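Local coordinates for protein pantothenate synthetase (PDB 3N8H) that probably catalyses the ATP-dependent condensation of pantoate with beta-alanine, by way of a pantoyl-adenylate intermediate, to make pantothenate, at residues I57-P61 with T62-N66; F93-E97 with K98-P102; L132-V135 with L136-Q140. All blocks are in the same frame, centred on the assembly; numbering follows the deposited sequence.

Interaction 1 of 3, residues I57-P61 with T62-N66; sequences IFVNP and TQFNN. With PRO (proline), chain C.
With CG of Asn-60 trans to its backbone N (chi1 177°) and OG1 of Thr-62 tucked between its own N and carbonyl carbon (chi1 66°), the amide of Asn-60 bends back over the turn that follows it and meets the threonine hydroxyl. Asn-60 ND2 donates to Thr-62 OG1 at 3.0 Å along a bent path, with the hydroxyl lying somewhat off the amide plane. Since Thr-62 was modelled in two conformers, this bond is only as certain as the one described. On the other branch, Asn-60 OD1 receives the backbone N of Thr-62 in a weak, long bond of 3.5 Å, an arrangement of Asx-turn type. Its stronger partner is the hydroxyl of Tyr-101, which also bonds to Thr-62 OG1; asparagine suits a buried place where one side chain must both give and accept.

The backbone here coils into a short 3-10 turn in the loop that leaves strand 52-57 of the parallel nucleotide-binding sheet, as in other members of the HUP clan. Phe-64 N bonds to Pro-61 O at 3.2 Å, coming from above the carbonyl plane, and Gln-63 N reaches Asn-60 O in a weaker bond of 3.3 Å. Proline fits the first place of such a turn, since its ring holds phi near the helical value and no N-H is needed there.

Beyond the turn the ring of Phe-64 swings back along the chain, so that Asn-60 O lies at its edge, in plane, 3.1 Å from Phe-64 CD2. Val-59 CG1 packs obliquely on the same ring, 3.6 Å from Phe-64 CE2, while Tyr-70 and Tyr-73 meet it edge-to-face. Gln-63, in the predicted sites for pantoate and beta-alanine, touches the bound proline, which is hydrogen-bonded to Arg-190.

Interaction 2 of 3, residues F93-E97 with K98-P102; sequences FNPSE and KDIYP
Ser-96 and Asp-99 grip each other at the start of helix 97-100, each side chain serving the other's backbone. The N-H of Ser-96 points almost straight at Asp-99 OD1, 3.0 Å away at 179°, although it meets that oxygen from above the carboxylate plane. In return Asp-99 N donates to Ser-96 OG over 3.2 Å. The serine hydroxyl can do this because it sits between its own N and carbonyl carbon (chi1 75°), folded over the first turn.

This reciprocal pair is a capping box, with Ser-96 as the N-cap residue after strand 91-93 of the parallel sheet. It gives acceptors to N-H groups that a helix start leaves without backbone partners, and the carboxylate is probably favoured there by the helix dipole. The short helix then closes with Ile-100 N on Ser-96 O and with Tyr-101 N on Glu-97 O, the latter at 2.8 Å and nearly along the C=O axis.

The packed side is apolar. Pro-95 lays CG over one face of the Phe-93 ring, offset toward its rim, and Ile-100 comes from the helix so that its CD1 lies 3.8 Å from the same Pro-95 CG. A rigid proline and a branched isoleucine suit this buried wedge, to which Phe-58 and Leu-138 add from outside. Ile-100 CG2 in turn sits over a face of the Tyr-101 ring, whose hydroxyl is bonded to Asn-60.

Looser contacts mark the solvent side, where Glu-97 and Lys-98 are exposed and charged, as suits a surface. Here a water takes the N-H of Lys-98 at 2.9 Å and is only weakly tied to Ser-96 OG, while the lysine chain leads outward; a crystal neighbour touches it, so its pose may partly reflect packing.

Interaction 3 of 3, residues L132-V135 with L136-Q140; sequences LTVV and LKLLQ
Three pairs of side chains one turn apart, Thr-133 with Lys-137, Val-134 with Leu-138 and Val-135 with Leu-139, lie alongside each other and point the same way, the i to i+4 pattern of a regular alpha-helix, here helix 127-142. Four backbone bonds carry the coil between them, from Leu-136 N on Leu-132 O at 2.9 Å to Leu-139 N on Val-135 O at 2.9 Å.

Val-135 and Leu-139 make the closest apolar pair of the three, CG1 of the valine standing 3.9 Å from CD1 of the leucine. With CG1 trans to its backbone N (chi1 167°), the valine directs that methyl forward along the helix to the leucine. Beta-branched valine and the longer leucine, branched at CG, suit this strip, since Val-135 packs on Ile-160 and Leu-163 and Leu-139 on Val-164, all of helix 154-166. Val-134 and Leu-138 repeat the arrangement more loosely, CG2 to CD1 at 4.2 Å, and Val-134 also touches Asn-60, Gln-63 and Tyr-101.

On a third face the pairing is mixed. Thr-133 CG2 rests 4.0 Å from CE of Lys-137, whose methylene chain runs past the threonine before bending at its end. The threonine hydroxyl bonds to Ser-129 O and Ile-109 N. A long lysine is apt here because its apolar stem can stay buried while the ammonium crosses to the dimer interface: Lys-137 makes a cation-pi contact with Phe-167 of the second subunit, and its NZ donates to Ile-100 O and forms a salt bridge with Asp-166 OD1 of that subunit.

How the interactions relate
The three contacts touch one another pairwise, their centres 12 to 13 Å apart, beside the pocket that holds the bound proline. Interaction 1 borders it directly through Gln-63, whereas the side chains of Tyr-101 in interaction 2 and Val-135 in interaction 3 lie about 12 and 8 Å from the ligand. Interactions 1 and 2 are joined by a probable hydrogen bond of 2.6 Å between Asn-60 OD1 and Tyr-101 OH, and by another from Asn-94 ND2 to Ile-57 O. Interaction 3 closes the triangle: Val-134 CG1 packs 3.3 Å from Asn-60 ND2, and Lys-137 NZ reaches Ile-100 O at 2.8 Å. Through interactions 2 and 3 the cluster also touches the second subunit.

Interaction 1 of 3, residues I57-P61 with T62-N66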
# COMPACT_ATOMS: atom_id res chain seq x y z
N ILE A 57 3.01 -20.26 0.10
CA ILE A 57 1.94 -20.82 -0.70
C ILE A 57 0.66 -20.21 -0.15
O ILE A 57 0.29 -20.42 1.02
CB ILE A 57 1.87 -22.35 -0.60
CG1 ILE A 57 3.08 -22.98 -1.30
CG2 ILE A 57 0.54 -22.88 -1.19
CD1 ILE A 57 3.13 -24.50 -1.14
N PHE A 58 0.02 -19.43 -1.01
CA PHE A 58 -1.18 -18.71 -0.63
C PHE A 58 -1.92 -18.37 -1.91
O PHE A 58 -1.44 -17.56 -2.72
CB PHE A 58 -0.88 -17.44 0.18
CG PHE A 58 -2.13 -16.65 0.59
CD1 PHE A 58 -2.35 -15.35 0.11
CD2 PHE A 58 -3.08 -17.22 1.44
CE1 PHE A 58 -3.50 -14.63 0.47
CE2 PHE A 58 -4.23 -16.52 1.80
CZ PHE A 58 -4.44 -15.21 1.32
N VAL A 59 -3.07 -19.03 -2.10
CA VAL A 59 -3.94 -18.73 -3.21
C VAL A 59 -4.75 -17.48 -2.85
O VAL A 59 -5.77 -17.53 -2.16
CB VAL A 59 -4.91 -19.88 -3.55
CG1 VAL A 59 -5.62 -19.56 -4.84
CG2 VAL A 59 -4.16 -21.24 -3.69
N ASN A 60 -4.27 -16.35 -3.34
CA ASN A 60 -4.83 -15.05 -3.00
C ASN A 60 -6.15 -14.75 -3.71
O ASN A 60 -6.15 -14.48 -4.91
CB ASN A 60 -3.80 -13.95 -3.28
CG ASN A 60 -4.34 -12.58 -3.02
OD1 ASN A 60 -5.04 -12.37 -2.03
ND2 ASN A 60 -4.03 -11.63 -3.90
N PRO A 61 -7.27 -14.75 -2.97
CA PRO A 61 -8.59 -14.55 -3.60
C PRO A 61 -8.74 -13.19 -4.26
O PRO A 61 -9.50 -13.06 -5.21
CB PRO A 61 -9.58 -14.63 -2.43
CG PRO A 61 -8.81 -15.06 -1.24
CD PRO A 61 -7.36 -14.87 -1.50
N THR A 62 -8.03 -12.17 -3.76
CA THR A 62 -8.32 -10.79 -4.22
C THR A 62 -7.80 -10.56 -5.62
O THR A 62 -8.14 -9.57 -6.27
CB THR A 62 -7.77 -9.70 -3.28
OG1 THR A 62 -6.33 -9.73 -3.29
CG2 THR A 62 -8.32 -9.87 -1.86
N GLN A 63 -6.98 -11.47 -6.10
CA GLN A 63 -6.42 -11.31 -7.43
C GLN A 63 -7.10 -12.18 -8.49
O GLN A 63 -6.74 -12.12 -9.68
CB GLN A 63 -4.91 -11.53 -7.41
CG GLN A 63 -4.43 -12.96 -7.25
CD GLN A 63 -2.92 -13.01 -7.16
OE1 GLN A 63 -2.24 -13.58 -8.02
NE2 GLN A 63 -2.39 -12.38 -6.13
N PHE A 64 -8.05 -13.00 -8.08
CA PHE A 64 -8.83 -13.76 -9.08
C PHE A 64 -9.98 -12.89 -9.50
O PHE A 64 -10.88 -12.63 -8.71
CB PHE A 64 -9.35 -15.06 -8.50
CG PHE A 64 -8.29 -16.10 -8.33
CD1 PHE A 64 -8.20 -17.18 -9.23
CD2 PHE A 64 -7.35 -15.99 -7.31
CE1 PHE A 64 -7.20 -18.13 -9.09
CE2 PHE A 64 -6.35 -16.93 -7.17
CZ PHE A 64 -6.27 -18.00 -8.06
N ASN A 65 -9.94 -12.41 -10.73
CA ASN A 65 -11.10 -11.69 -11.27
C ASN A 65 -12.23 -12.66 -11.70
O ASN A 65 -13.38 -12.26 -11.89
CB ASN A 65 -10.68 -10.80 -12.44
CG ASN A 65 -9.91 -11.57 -13.49
OD1 ASN A 65 -8.82 -12.09 -13.22
ND2 ASN A 65 -10.49 -11.68 -14.70
N ASN A 66 -11.91 -13.93 -11.84
CA ASN A 66 -12.90 -14.91 -12.33
C ASN A 66 -13.20 -15.98 -11.27
O ASN A 66 -12.30 -16.72 -10.86
CB ASN A 66 -12.35 -15.55 -13.60
CG ASN A 66 -13.32 -16.51 -14.24
OD1 ASN A 66 -13.62 -17.57 -13.71
ND2 ASN A 66 -13.79 -16.15 -15.42
N PRO C . -0.16 -16.35 -11.29
CA PRO C . -0.98 -15.36 -10.60
C PRO C . -2.46 -15.57 -10.92
O PRO C . -2.78 -16.38 -11.80
CB PRO C . -0.48 -14.04 -11.19
CG PRO C . 0.95 -14.31 -11.52
CD PRO C . 1.01 -15.75 -11.95

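Interaction 2 of 3, residues F93-E97 with K98-P102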
# COMPACT_ATOMS: atom_id res chain seq x y z
N PHE A 93 5.76 -20.95 4.37
CA PHE A 93 4.76 -20.06 4.95
C PHE A 93 3.46 -20.24 4.19
O PHE A 93 3.34 -19.82 3.03
CB PHE A 93 5.22 -18.61 4.85
CG PHE A 93 4.23 -17.64 5.40
CD1 PHE A 93 3.60 -17.88 6.60
CD2 PHE A 93 3.92 -16.48 4.70
CE1 PHE A 93 2.68 -16.97 7.12
CE2 PHE A 93 3.02 -15.57 5.21
CZ PHE A 93 2.40 -15.81 6.41
N ASN A 94 2.49 -20.82 4.87
CA ASN A 94 1.25 -21.24 4.25
C ASN A 94 0.08 -20.69 5.08
O ASN A 94 -0.53 -21.42 5.87
CB ASN A 94 1.22 -22.77 4.25
CG ASN A 94 -0.06 -23.33 3.69
OD1 ASN A 94 -0.57 -24.34 4.19
ND2 ASN A 94 -0.58 -22.69 2.65
N PRO A 95 -0.20 -19.38 4.92
CA PRO A 95 -1.18 -18.72 5.78
C PRO A 95 -2.59 -18.88 5.24
O PRO A 95 -2.78 -19.29 4.10
CB PRO A 95 -0.77 -17.24 5.74
CG PRO A 95 -0.14 -17.08 4.39
CD PRO A 95 0.41 -18.43 3.96
N SER A 96 -3.56 -18.57 6.09
CA SER A 96 -4.97 -18.61 5.73
C SER A 96 -5.41 -17.21 5.29
O SER A 96 -4.72 -16.22 5.53
CB SER A 96 -5.80 -19.04 6.95
OG SER A 96 -5.91 -17.97 7.89
N GLU A 97 -6.57 -17.14 4.65
CA GLU A 97 -7.14 -15.87 4.25
C GLU A 97 -7.22 -14.91 5.43
O GLU A 97 -6.91 -13.73 5.30
CB GLU A 97 -8.56 -16.08 3.74
CG GLU A 97 -8.74 -15.88 2.26
CD GLU A 97 -10.20 -15.73 1.91
OE1 GLU A 97 -10.82 -16.73 1.49
OE2 GLU A 97 -10.73 -14.61 2.06
N LYS A 98 -7.65 -15.43 6.58
CA LYS A 98 -7.83 -14.60 7.76
C LYS A 98 -6.50 -14.05 8.25
O LYS A 98 -6.42 -12.91 8.71
CB LYS A 98 -8.49 -15.41 8.88
CG LYS A 98 -9.95 -15.74 8.67
CD LYS A 98 -10.43 -16.80 9.67
CE LYS A 98 -10.22 -16.35 11.12
NZ LYS A 98 -8.78 -16.25 11.52
N ASP A 99 -5.45 -14.86 8.18
CA ASP A 99 -4.11 -14.38 8.56
C ASP A 99 -3.76 -13.13 7.73
O ASP A 99 -3.27 -12.13 8.25
CB ASP A 99 -3.06 -15.46 8.30
CG ASP A 99 -3.18 -16.65 9.25
OD1 ASP A 99 -2.81 -17.77 8.85
OD2 ASP A 99 -3.67 -16.45 10.38
N ILE A 100 -4.01 -13.20 6.43
CA ILE A 100 -3.53 -12.17 5.52
C ILE A 100 -4.45 -10.96 5.45
O ILE A 100 -3.99 -9.80 5.34
CB ILE A 100 -3.26 -12.74 4.09
CG1 ILE A 100 -2.19 -13.83 4.16
CG2 ILE A 100 -2.81 -11.63 3.14
CD1 ILE A 100 -0.87 -13.36 4.77
N TYR A 101 -5.75 -11.23 5.52
CA TYR A 101 -6.78 -10.19 5.49
C TYR A 101 -7.64 -10.32 6.72
O TYR A 101 -8.76 -10.80 6.65
CB TYR A 101 -7.68 -10.39 4.28
CG TYR A 101 -6.94 -10.29 2.98
CD1 TYR A 101 -6.66 -9.05 2.39
CD2 TYR A 101 -6.51 -11.45 2.34
CE1 TYR A 101 -5.99 -8.98 1.20
CE2 TYR A 101 -5.86 -11.39 1.14
CZ TYR A 101 -5.59 -10.17 0.57
OH TYR A 101 -4.93 -10.15 -0.63
N PRO A 102 -7.12 -9.89 7.88
CA PRO A 102 -7.85 -9.99 9.14
C PRO A 102 -9.24 -9.36 9.08
O PRO A 102 -10.16 -9.89 9.70
CB PRO A 102 -6.95 -9.24 10.14
CG PRO A 102 -5.96 -8.46 9.28
CD PRO A 102 -5.78 -9.30 8.05
O HOH W 1 -8.88 -18.07 6.66

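Interaction 3 of 3, residues L132-V135 with L136-Q140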
# COMPACT_ATOMS: atom_id res chain seq x y z
N LEU A 132 -0.62 -6.89 -6.13
CA LEU A 132 0.22 -5.88 -5.47
C LEU A 132 -0.05 -5.75 -3.96
O LEU A 132 0.87 -5.56 -3.17
CB LEU A 132 0.02 -4.52 -6.14
CG LEU A 132 0.68 -4.44 -7.51
CD1 LEU A 132 0.29 -3.14 -8.24
CD2 LEU A 132 2.22 -4.57 -7.37
N THR A 133 -1.32 -5.85 -3.57
CA THR A 133 -1.70 -5.76 -2.16
C THR A 133 -1.15 -6.96 -1.36
O THR A 133 -0.52 -6.80 -0.31
CB THR A 133 -3.24 -5.66 -1.99
OG1 THR A 133 -3.74 -4.52 -2.72
CG2 THR A 133 -3.61 -5.52 -0.53
N VAL A 134 -1.38 -8.16 -1.88
CA VAL A 134 -0.87 -9.36 -1.21
C VAL A 134 0.66 -9.41 -1.26
O VAL A 134 1.29 -9.82 -0.30
CB VAL A 134 -1.51 -10.68 -1.76
CG1 VAL A 134 -0.88 -11.10 -3.08
CG2 VAL A 134 -1.34 -11.79 -0.73
N VAL A 135 1.26 -8.96 -2.36
CA VAL A 135 2.72 -8.97 -2.43
C VAL A 135 3.34 -8.01 -1.39
O VAL A 135 4.26 -8.37 -0.64
CB VAL A 135 3.23 -8.67 -3.88
CG1 VAL A 135 4.73 -8.38 -3.90
CG2 VAL A 135 2.93 -9.85 -4.79
N LEU A 136 2.77 -6.81 -1.31
CA LEU A 136 3.17 -5.86 -0.27
C LEU A 136 3.08 -6.50 1.13
O LEU A 136 3.99 -6.37 1.94
CB LEU A 136 2.33 -4.58 -0.33
CG LEU A 136 2.78 -3.49 0.66
CD1 LEU A 136 4.31 -3.28 0.65
CD2 LEU A 136 2.06 -2.16 0.39
N LYS A 137 1.96 -7.15 1.42
CA LYS A 137 1.79 -7.82 2.72
C LYS A 137 2.85 -8.90 2.98
O LYS A 137 3.46 -8.96 4.06
CB LYS A 137 0.38 -8.43 2.79
CG LYS A 137 -0.73 -7.39 3.02
CD LYS A 137 -2.12 -8.03 2.75
CE LYS A 137 -3.26 -7.07 3.16
NZ LYS A 137 -3.52 -7.11 4.63
N LEU A 138 3.08 -9.74 1.98
CA LEU A 138 4.02 -10.85 2.06
C LEU A 138 5.45 -10.36 2.29
O LEU A 138 6.26 -11.00 2.98
CB LEU A 138 3.96 -11.68 0.78
CG LEU A 138 2.69 -12.54 0.69
CD1 LEU A 138 2.57 -13.22 -0.66
CD2 LEU A 138 2.66 -13.61 1.83
N LEU A 139 5.76 -9.23 1.68
CA LEU A 139 7.09 -8.64 1.79
C LEU A 139 7.28 -8.03 3.17
O LEU A 139 8.40 -8.04 3.73
CB LEU A 139 7.25 -7.57 0.70
CG LEU A 139 7.53 -8.10 -0.72
CD1 LEU A 139 7.65 -6.93 -1.74
CD2 LEU A 139 8.78 -8.94 -0.71
N GLN A 140 6.18 -7.51 3.72
CA GLN A 140 6.20 -6.83 5.01
C GLN A 140 6.32 -7.89 6.10
O GLN A 140 6.94 -7.68 7.13
CB GLN A 140 4.93 -6.02 5.20
CG GLN A 140 4.85 -4.72 4.34
CD GLN A 140 5.87 -3.67 4.80
OE1 GLN A 140 6.99 -3.60 4.30
NE2 GLN A 140 5.47 -2.85 5.78